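PDB 5DL7: porin from Acinetobacter baumannii AB307-0294, which probably forms a beta-barrel channel through the outer membrane for the uptake of small molecules, with vanillate a putative substrate. Local coordinates for residues A46-Q51 with G92-N97; G52-G57 with R140-T145; Y106-I111 with E168-D173. One frame throughout, in Å; residues are numbered along the deposited sequence.

Contact 1 of 3, residues A46-Q51 with G92-N97. With CA (calcium ion), chain C; C8E ((hydroxyethyloxy)tri(ethyloxy)octane), chain K.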
loop_
_atom_site.group_PDB
_atom_site.type_symbol
_atom_site.label_atom_id
_atom_site.label_comp_id
_atom_site.label_asym_id
_atom_site.label_seq_id
_atom_site.Cartn_x
_atom_site.Cartn_y
_atom_site.Cartn_z
ATOM N N ALA A 46 -9.935 7.464 -15.454
ATOM C CA ALA A 46 -9.351 8.194 -14.303
ATOM C C ALA A 46 -7.929 8.505 -14.724
ATOM O O ALA A 46 -7.176 7.553 -15.106
ATOM C CB ALA A 46 -9.337 7.378 -13.040
ATOM N N ARG A 47 -7.496 9.774 -14.666
ATOM C CA ARG A 47 -6.201 10.087 -15.296
ATOM C C ARG A 47 -5.631 11.330 -14.657
ATOM O O ARG A 47 -6.386 12.235 -14.340
ATOM C CB ARG A 47 -6.352 10.412 -16.778
ATOM C CG ARG A 47 -5.125 10.548 -17.647
ATOM C CD ARG A 47 -5.469 10.760 -19.147
ATOM N NE ARG A 47 -6.041 9.555 -19.641
ATOM C CZ ARG A 47 -6.549 9.341 -20.901
ATOM N NH1 ARG A 47 -6.657 10.342 -21.718
ATOM N NH2 ARG A 47 -7.059 8.192 -21.237
ATOM N N ASP A 48 -4.306 11.332 -14.498
ATOM C CA ASP A 48 -3.609 12.584 -14.092
ATOM C C ASP A 48 -2.120 12.382 -14.423
ATOM O O ASP A 48 -1.616 11.292 -14.632
ATOM C CB ASP A 48 -3.723 12.898 -12.585
ATOM C CG ASP A 48 -4.954 13.575 -12.148
ATOM O OD1 ASP A 48 -5.295 14.694 -12.590
ATOM O OD2 ASP A 48 -5.734 12.950 -11.241
ATOM N N TRP A 49 -1.431 13.531 -14.512
ATOM C CA TRP A 49 -0.022 13.516 -14.736
ATOM C C TRP A 49 0.546 14.588 -13.767
ATOM O O TRP A 49 0.151 15.772 -13.791
ATOM C CB TRP A 49 0.337 13.858 -16.118
ATOM C CG TRP A 49 1.790 13.706 -16.453
ATOM C CD1 TRP A 49 2.764 12.977 -15.771
ATOM C CD2 TRP A 49 2.480 14.380 -17.512
ATOM N NE1 TRP A 49 3.968 13.117 -16.375
ATOM C CE2 TRP A 49 3.847 14.024 -17.397
ATOM C CE3 TRP A 49 2.087 15.316 -18.495
ATOM C CZ2 TRP A 49 4.820 14.468 -18.308
ATOM C CZ3 TRP A 49 3.032 15.858 -19.311
ATOM C CH2 TRP A 49 4.406 15.452 -19.221
ATOM N N ALA A 50 1.395 14.116 -12.839
ATOM C CA ALA A 50 1.876 14.977 -11.775
ATOM C C ALA A 50 3.321 14.792 -11.451
ATOM O O ALA A 50 3.956 13.799 -11.759
ATOM C CB ALA A 50 1.093 14.722 -10.448
ATOM N N GLN A 51 3.905 15.875 -10.871
ATOM C CA GLN A 51 5.287 15.806 -10.402
ATOM C C GLN A 51 5.407 16.203 -8.973
ATOM O O GLN A 51 4.709 17.141 -8.521
ATOM C CB GLN A 51 6.098 16.856 -11.276
ATOM C CG GLN A 51 7.543 16.916 -10.875
ATOM C CD GLN A 51 8.279 16.700 -12.115
ATOM O OE1 GLN A 51 8.071 17.442 -13.139
ATOM N NE2 GLN A 51 8.997 15.631 -12.124
ATOM N N GLY A 92 -6.164 10.165 -7.732
ATOM C CA GLY A 92 -5.460 10.187 -6.507
ATOM C C GLY A 92 -4.059 10.839 -6.430
ATOM O O GLY A 92 -3.427 10.876 -5.406
ATOM N N LEU A 93 -3.547 11.276 -7.565
ATOM C CA LEU A 93 -2.289 11.924 -7.615
ATOM C C LEU A 93 -2.401 13.395 -7.140
ATOM O O LEU A 93 -1.434 14.027 -6.881
ATOM C CB LEU A 93 -1.693 11.962 -9.074
ATOM C CG LEU A 93 -1.301 10.583 -9.647
ATOM C CD1 LEU A 93 -0.622 10.768 -10.969
ATOM C CD2 LEU A 93 -0.345 9.839 -8.707
ATOM N N LEU A 94 -3.598 13.983 -7.360
ATOM C CA LEU A 94 -3.788 15.439 -7.118
ATOM C C LEU A 94 -5.174 15.619 -6.360
ATOM O O LEU A 94 -6.142 14.806 -6.599
ATOM C CB LEU A 94 -3.923 16.175 -8.425
ATOM C CG LEU A 94 -2.631 16.241 -9.294
ATOM C CD1 LEU A 94 -2.984 16.633 -10.718
ATOM C CD2 LEU A 94 -1.674 17.243 -8.690
ATOM N N PRO A 95 -5.245 16.637 -5.532
ATOM C CA PRO A 95 -6.575 17.009 -4.929
ATOM C C PRO A 95 -7.556 17.369 -6.005
ATOM O O PRO A 95 -7.227 18.009 -7.066
ATOM C CB PRO A 95 -6.253 18.123 -3.973
ATOM C CG PRO A 95 -4.715 18.150 -3.868
ATOM C CD PRO A 95 -4.245 17.666 -5.216
ATOM N N VAL A 96 -8.781 16.834 -5.820
ATOM C CA VAL A 96 -9.835 17.146 -6.827
ATOM C C VAL A 96 -11.019 17.820 -6.103
ATOM O O VAL A 96 -11.446 17.295 -5.080
ATOM C CB VAL A 96 -10.315 15.834 -7.484
ATOM C CG1 VAL A 96 -11.444 16.071 -8.389
ATOM C CG2 VAL A 96 -9.169 15.265 -8.409
ATOM N N ASN A 97 -11.508 18.900 -6.668
ATOM C CA ASN A 97 -12.612 19.640 -6.089
ATOM C C ASN A 97 -13.952 19.025 -6.443
ATOM O O ASN A 97 -14.119 18.094 -7.332
ATOM C CB ASN A 97 -12.524 21.025 -6.631
ATOM C CG ASN A 97 -11.249 21.714 -6.136
ATOM O OD1 ASN A 97 -11.042 21.756 -4.988
ATOM N ND2 ASN A 97 -10.391 22.140 -7.013
HETATM CA CA CA C . -9.337 22.812 -3.738
HETATM O O12 C8E K . -1.031 13.339 -21.012
HETATM C C13 C8E K . 0.372 13.462 -21.011
HETATM C C14 C8E K . 1.002 12.207 -20.429
HETATM O O15 C8E K . 2.419 12.184 -20.631
HETATM C C16 C8E K . 3.062 10.920 -20.337
HETATM C C17 C8E K . 4.334 11.324 -19.640
HETATM O O18 C8E K . 5.224 10.253 -19.329
HETATM C C19 C8E K . 5.860 10.465 -18.055
HETATM C C20 C8E K . 6.538 9.227 -17.476
HETATM O O21 C8E K . 6.421 9.195 -15.998
HETATM O O HOH W 1 -6.296 13.032 -8.697
HETATM O O HOH W 2 -9.484 20.774 -2.601
#
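Asp48 OD2 is held by two groups: Ser91 OG, and a water 2.6 Å from Asp48 OD2 that ties the strand to the loop 92-97. The same water accepts from Gly92 N at 3.0 Å and donates to Leu94 O at 2.8 Å, so one water serves the buried carboxylate, an N-H and a carbonyl of the loop at once. The other oxygen, Asp48 OD1, forms a salt bridge with Arg102, a residue of a calcium site, while Leu94 CD1 lies against it at 3.6 Å. Gly92 suits the start of this loop segment because its positive phi (96°) would press any side chain against the preceding carbonyl.

Residues 46-51 belong to the wall of the outer-membrane barrel, and the loop joining strands 66-79 and 105-117 folds against its inner side. Asp48 and Ala50 point inward. Ala50 is small enough for both leucines to close on it, Leu93 through CB and Leu94 through CD2, the latter 4.1 Å from Ala50 CB. Trp49, on the other face of the strand, points outward, and a detergent chain lies over one face of its ring with the detergent O15 3.7 Å above the plane; Trp49 NE1 bonds to Asn29. Farther along the loop, Asn97 OD1 binds a calcium ion at 2.4 Å, a site that Asp103 and a water also share.

Contact 2 of 3, residues G52-G57 with R140-T145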
loop_
_atom_site.group_PDB
_atom_site.type_symbol
_atom_site.label_atom_id
_atom_site.label_comp_id
_atom_site.label_asym_id
_atom_site.label_seq_id
_atom_site.Cartn_x
_atom_site.Cartn_y
_atom_site.Cartn_z
ATOM N N GLY A 52 6.305 15.586 -8.241
ATOM C CA GLY A 52 6.409 15.829 -6.835
ATOM C C GLY A 52 7.832 15.821 -6.299
ATOM O O GLY A 52 8.731 15.271 -6.896
ATOM N N LEU A 53 8.039 16.619 -5.293
ATOM C CA LEU A 53 9.249 16.620 -4.432
ATOM C C LEU A 53 8.918 16.166 -3.063
ATOM O O LEU A 53 7.932 16.579 -2.450
ATOM C CB LEU A 53 9.841 18.086 -4.267
ATOM C CG LEU A 53 10.300 18.631 -5.516
ATOM C CD1 LEU A 53 10.544 20.145 -5.269
ATOM C CD2 LEU A 53 11.628 18.014 -6.085
ATOM N N ILE A 54 9.762 15.275 -2.521
ATOM C CA ILE A 54 9.617 14.866 -1.191
ATOM C C ILE A 54 10.982 14.871 -0.449
ATOM O O ILE A 54 11.969 14.230 -0.935
ATOM C CB ILE A 54 9.126 13.405 -1.140
ATOM C CG1 ILE A 54 7.794 13.267 -1.868
ATOM C CG2 ILE A 54 8.883 12.896 0.286
ATOM C CD1 ILE A 54 7.734 12.207 -2.897
ATOM N N PHE A 55 11.020 15.526 0.739
ATOM C CA PHE A 55 12.192 15.583 1.578
ATOM C C PHE A 55 11.875 14.750 2.816
ATOM O O PHE A 55 10.862 15.026 3.502
ATOM C CB PHE A 55 12.606 16.985 1.999
ATOM C CG PHE A 55 13.701 16.970 2.968
ATOM C CD1 PHE A 55 15.008 16.726 2.531
ATOM C CD2 PHE A 55 13.465 17.115 4.236
ATOM C CE1 PHE A 55 16.059 16.688 3.490
ATOM C CE2 PHE A 55 14.464 17.037 5.194
ATOM C CZ PHE A 55 15.743 16.867 4.829
ATOM N N LYS A 56 12.739 13.792 3.184
ATOM C CA LYS A 56 12.543 12.963 4.397
ATOM C C LYS A 56 13.761 12.996 5.182
ATOM O O LYS A 56 14.846 12.651 4.684
ATOM C CB LYS A 56 12.152 11.515 3.939
ATOM C CG LYS A 56 11.991 10.594 5.119
ATOM C CD LYS A 56 11.449 9.227 4.739
ATOM C CE LYS A 56 11.397 8.429 6.030
ATOM N NZ LYS A 56 10.297 7.407 5.894
ATOM N N GLY A 57 13.696 13.539 6.384
ATOM C CA GLY A 57 14.847 13.813 7.225
ATOM C C GLY A 57 14.596 13.035 8.559
ATOM O O GLY A 57 13.487 13.082 9.081
ATOM N N ARG A 140 0.318 6.438 -4.568
ATOM C CA ARG A 140 0.090 7.664 -5.338
ATOM C C ARG A 140 1.283 8.569 -5.247
ATOM O O ARG A 140 2.436 8.073 -5.146
ATOM C CB ARG A 140 -1.349 8.242 -5.134
ATOM C CG ARG A 140 -2.489 7.365 -5.516
ATOM C CD ARG A 140 -2.621 7.101 -7.013
ATOM N NE ARG A 140 -3.769 6.237 -7.224
ATOM C CZ ARG A 140 -3.849 4.936 -7.077
ATOM N NH1 ARG A 140 -2.801 4.196 -6.702
ATOM N NH2 ARG A 140 -5.013 4.291 -7.166
ATOM N N LEU A 141 1.148 9.889 -5.279
ATOM C CA LEU A 141 2.260 10.710 -5.380
ATOM C C LEU A 141 3.012 10.787 -4.073
ATOM O O LEU A 141 4.209 10.887 -4.061
ATOM C CB LEU A 141 1.848 12.101 -5.870
ATOM C CG LEU A 141 2.967 13.043 -6.210
ATOM C CD1 LEU A 141 3.696 12.523 -7.491
ATOM C CD2 LEU A 141 2.496 14.503 -6.495
ATOM N N PHE A 142 2.299 10.956 -2.976
ATOM C CA PHE A 142 2.831 11.142 -1.626
ATOM C C PHE A 142 2.263 10.106 -0.723
ATOM O O PHE A 142 1.147 9.665 -0.875
ATOM C CB PHE A 142 2.365 12.554 -1.111
ATOM C CG PHE A 142 2.832 13.657 -1.939
ATOM C CD1 PHE A 142 4.185 13.802 -2.296
ATOM C CD2 PHE A 142 2.040 14.734 -2.320
ATOM C CE1 PHE A 142 4.685 14.839 -3.081
ATOM C CE2 PHE A 142 2.572 15.738 -3.094
ATOM C CZ PHE A 142 3.898 15.833 -3.430
ATOM N N PRO A 143 2.954 9.800 0.383
ATOM C CA PRO A 143 2.465 8.808 1.346
ATOM C C PRO A 143 1.276 9.340 2.138
ATOM O O PRO A 143 1.259 10.494 2.460
ATOM C CB PRO A 143 3.670 8.671 2.344
ATOM C CG PRO A 143 4.516 9.805 2.175
ATOM C CD PRO A 143 4.304 10.285 0.712
ATOM N N GLN A 144 0.336 8.491 2.420
ATOM C CA GLN A 144 -0.642 8.665 3.515
ATOM C C GLN A 144 0.080 8.815 4.822
ATOM O O GLN A 144 1.069 8.102 5.092
ATOM C CB GLN A 144 -1.566 7.506 3.458
ATOM C CG GLN A 144 -2.717 7.565 4.345
ATOM C CD GLN A 144 -3.416 6.177 4.348
ATOM O OE1 GLN A 144 -2.718 5.135 4.346
ATOM N NE2 GLN A 144 -4.689 6.159 4.464
ATOM N N THR A 145 -0.391 9.780 5.665
ATOM C CA THR A 145 0.182 9.898 6.957
ATOM C C THR A 145 -0.925 9.922 8.029
ATOM O O THR A 145 -2.053 10.200 7.755
ATOM C CB THR A 145 1.176 11.077 7.197
ATOM O OG1 THR A 145 0.517 12.340 7.163
ATOM C CG2 THR A 145 2.354 11.063 6.130
#
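Strand residues Gly52 and Ile54 face a non-regular part of the chain, with CA atoms 6.7 Å apart for Gly52 and Leu141 and 7.8 Å apart for Ile54 and Phe142, and no hydrogen bond passes between the two backbones. The meeting is mostly apolar, with backbone oxygens at its margins. Gly52 brings only its backbone, which lets two bulky groups settle directly on the strand: Leu141 CD2 comes to 4.1 Å from Gly52 CA, and the far end of the Phe142 ring reaches the same carbon, CZ lying 4.2 Å from Gly52 CA.

Two residues on, Ile54 fills the next inward position. Its CG1 branch meets the ring at the edge, Ile54 CG1 lying 3.7 Å from Phe142 CD1, and its CD1 also lies in the ring plane. The CG1-CD1 arm is close to eclipsed (chi2 128°), a mildly strained rotation that leaves Ile54 CD1 beside the ring and 3.9 Å from Leu141 O. Phe142 CE1 lies 3.7 Å from Leu53 O, approaching it obliquely. One face of the Phe142 ring is taken by its own neighbour, with Leu141 CD2 3.5 Å above the plane and offset toward the rim. A branched leucine and a flat phenylalanine thus form one compact apolar unit, with isoleucine at its edge.

Two loop carbonyls, of Arg140 and Leu141, accept from Arg28 NH1 of strand 22-36. Strand 46-58 runs in the barrel wall between strands 22-36 and 66-79. Phe142 also touches Met75 of strand 66-79 and packs edge-to-face with Tyr106 of strand 105-117, so the loop before strand 145-147 lies across the inner side of several wall strands.

Contact 3 of 3, residues Y106-I111 with E168-D173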
loop_
_atom_site.group_PDB
_atom_site.type_symbol
_atom_site.label_atom_id
_atom_site.label_comp_id
_atom_site.label_asym_id
_atom_site.label_seq_id
_atom_site.Cartn_x
_atom_site.Cartn_y
_atom_site.Cartn_z
ATOM N N TYR A 106 -0.083 21.366 -4.613
ATOM C CA TYR A 106 -0.393 21.117 -3.245
ATOM C C TYR A 106 0.829 20.781 -2.497
ATOM O O TYR A 106 1.742 20.003 -3.026
ATOM C CB TYR A 106 -1.438 20.077 -3.008
ATOM C CG TYR A 106 -1.179 18.545 -3.333
ATOM C CD1 TYR A 106 -0.807 18.133 -4.617
ATOM C CD2 TYR A 106 -1.444 17.541 -2.373
ATOM C CE1 TYR A 106 -0.677 16.705 -4.910
ATOM C CE2 TYR A 106 -1.323 16.124 -2.632
ATOM C CZ TYR A 106 -0.910 15.771 -3.990
ATOM O OH TYR A 106 -0.892 14.442 -4.254
ATOM N N GLY A 107 0.871 21.244 -1.245
ATOM C CA GLY A 107 2.077 21.143 -0.428
ATOM C C GLY A 107 1.726 20.729 0.992
ATOM O O GLY A 107 0.603 21.030 1.390
ATOM N N LYS A 108 2.608 20.014 1.768
ATOM C CA LYS A 108 2.233 19.603 3.102
ATOM C C LYS A 108 3.466 19.112 3.854
ATOM O O LYS A 108 4.525 18.775 3.188
ATOM C CB LYS A 108 1.162 18.544 3.216
ATOM C CG LYS A 108 1.228 17.463 2.127
ATOM C CD LYS A 108 0.278 16.359 2.274
ATOM C CE LYS A 108 0.206 15.506 1.046
ATOM N NZ LYS A 108 -0.738 14.396 1.154
ATOM N N ILE A 109 3.481 19.335 5.119
ATOM C CA ILE A 109 4.688 19.038 5.905
ATOM C C ILE A 109 4.257 18.194 7.103
ATOM O O ILE A 109 3.261 18.555 7.793
ATOM C CB ILE A 109 5.548 20.213 6.273
ATOM C CG1 ILE A 109 6.724 19.787 7.196
ATOM C CG2 ILE A 109 4.813 21.261 7.099
ATOM C CD1 ILE A 109 7.783 20.836 7.263
ATOM N N GLY A 110 4.944 17.082 7.405
ATOM C CA GLY A 110 4.816 16.335 8.647
ATOM C C GLY A 110 6.004 16.343 9.537
ATOM O O GLY A 110 7.090 16.384 9.059
ATOM N N ILE A 111 5.812 16.583 10.788
ATOM C CA ILE A 111 6.929 16.661 11.754
ATOM C C ILE A 111 6.688 15.631 12.875
ATOM O O ILE A 111 5.552 15.441 13.282
ATOM C CB ILE A 111 6.882 17.978 12.484
ATOM C CG1 ILE A 111 6.680 19.117 11.479
ATOM C CG2 ILE A 111 8.091 18.133 13.312
ATOM C CD1 ILE A 111 7.958 19.658 10.926
ATOM N N GLU A 168 -6.037 11.091 13.492
ATOM C CA GLU A 168 -6.396 11.770 12.259
ATOM C C GLU A 168 -5.496 11.128 11.192
ATOM O O GLU A 168 -4.420 10.620 11.554
ATOM C CB GLU A 168 -6.039 13.292 12.372
ATOM C CG GLU A 168 -6.661 13.962 13.500
ATOM C CD GLU A 168 -6.318 15.458 13.412
ATOM O OE1 GLU A 168 -5.211 15.878 13.787
ATOM O OE2 GLU A 168 -7.108 16.074 12.675
ATOM N N VAL A 169 -5.910 11.305 9.973
ATOM C CA VAL A 169 -5.247 10.795 8.792
ATOM C C VAL A 169 -5.133 11.924 7.776
ATOM O O VAL A 169 -6.098 12.720 7.620
ATOM C CB VAL A 169 -6.000 9.564 8.224
ATOM C CG1 VAL A 169 -7.408 9.857 7.729
ATOM C CG2 VAL A 169 -5.165 8.907 7.080
ATOM N N ARG A 170 -3.971 12.044 7.064
ATOM C CA ARG A 170 -3.958 12.952 5.942
ATOM C C ARG A 170 -3.740 12.097 4.673
ATOM O O ARG A 170 -2.664 11.526 4.526
ATOM C CB ARG A 170 -2.826 13.940 6.138
ATOM C CG ARG A 170 -2.695 14.902 4.956
ATOM C CD ARG A 170 -2.088 16.240 5.235
ATOM N NE ARG A 170 -0.771 16.196 5.853
ATOM C CZ ARG A 170 -0.193 17.256 6.371
ATOM N NH1 ARG A 170 -0.867 18.427 6.316
ATOM N NH2 ARG A 170 1.007 17.202 6.941
ATOM N N GLN A 171 -4.738 12.041 3.882
ATOM C CA GLN A 171 -4.792 11.151 2.704
ATOM C C GLN A 171 -3.699 11.617 1.717
ATOM O O GLN A 171 -3.300 12.763 1.671
ATOM C CB GLN A 171 -6.092 11.040 2.068
ATOM C CG GLN A 171 -7.260 10.653 3.004
ATOM C CD GLN A 171 -7.114 9.148 3.527
ATOM O OE1 GLN A 171 -6.052 8.554 3.479
ATOM N NE2 GLN A 171 -8.161 8.714 4.309
ATOM N N ARG A 172 -3.294 10.643 0.934
ATOM C CA ARG A 172 -2.227 10.919 -0.041
ATOM C C ARG A 172 -2.441 12.123 -0.945
ATOM O O ARG A 172 -1.502 12.892 -1.264
ATOM C CB ARG A 172 -2.031 9.583 -0.923
ATOM C CG ARG A 172 -3.229 9.184 -1.639
ATOM C CD ARG A 172 -3.238 7.649 -1.848
ATOM N NE ARG A 172 -4.417 7.178 -2.531
ATOM C CZ ARG A 172 -4.612 5.932 -2.954
ATOM N NH1 ARG A 172 -3.733 4.970 -2.631
ATOM N NH2 ARG A 172 -5.720 5.661 -3.628
ATOM N N ASP A 173 -3.673 12.302 -1.381
ATOM C CA ASP A 173 -4.091 13.372 -2.265
ATOM C C ASP A 173 -4.807 14.560 -1.541
ATOM O O ASP A 173 -5.485 15.316 -2.166
ATOM C CB ASP A 173 -5.094 12.881 -3.297
ATOM C CG ASP A 173 -6.322 12.147 -2.689
ATOM O OD1 ASP A 173 -6.385 11.918 -1.454
ATOM O OD2 ASP A 173 -7.295 11.856 -3.481
HETATM O O HOH W 3 -0.280 12.619 3.243
HETATM O O HOH W 4 1.127 20.779 6.166
#
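Inside the porin barrel, Lys108 and Arg170 reach toward each other from two wall strands that are not neighbours in the barrel wall, 105-117 and 159-170. The short segments 106-111 and 168-170 approach to 11.0 Å between axes with their directions 136° apart, too far for strand pairing, so long basic side chains span the gap and bond to backbone.

The two chains slide past each other in opposite directions. Lys108 leaves its strand in the crowded chi1 position (37°) and then extends fully, carrying NZ to the residues that follow strand 159-170. Lys108 NZ donates to Arg172 O at 2.9 Å, from above the carbonyl plane, to Ser174 O, and to a water at 2.8 Å that also bonds to Arg170 O. Arg170 goes the other way, bent at chi3. Arg170 NH2 donates to Ile109 O at 2.8 Å; the acceptor lies in the guanidinium plane, but the nitrogen sits above the carbonyl plane and the bond is bent (N-H...O 134°). Arg170 NH1 bonds to Ile175 O and to a second water, 3.1 Å away, which takes the Ile109 N-H. The guanidinium is thus fixed in rotation by bonds along its edge, while Lys108 CB covers one face of the Arg170 group, 3.6 Å above the centre.

Lys108 NZ and Arg170 NE lie 5.0 Å apart, and any repulsion between them is probably offset by the carbonyls that each side chain donates to. Such side chains suit the place because each combines a long apolar stem with donors able to bond to several carbonyls. Tyr106 extends the contact toward the neighbouring loop, its hydroxyl bonding to Leu93 O, while the ring presents its edge to residues 172-173, with Arg172 O in the ring plane and 3.5 Å from Tyr106 CE2.

Overall arrangement
Contacts 1 and 2 both pack on the inner side of strand 46-58, at successive parts of its length, and both are buried; contact 3 is partly buried and joins strands 105-117 and 159-170. Their chemistry differs accordingly. Contact 2 is almost wholly apolar, contact 1 mixes leucine packing with a water-bridged carboxylate beside calcium sites, and contact 3 relies on basic side chains bonded to carbonyls. The three merge inside the barrel: Leu93 of contact 1 packs on Arg140 and Leu141, Pro95 lies against Asp173, and Thr145 of contact 2 pairs with Arg170 through backbone, probably hydrogen-bonded, while Gln144 bonds to Gln171.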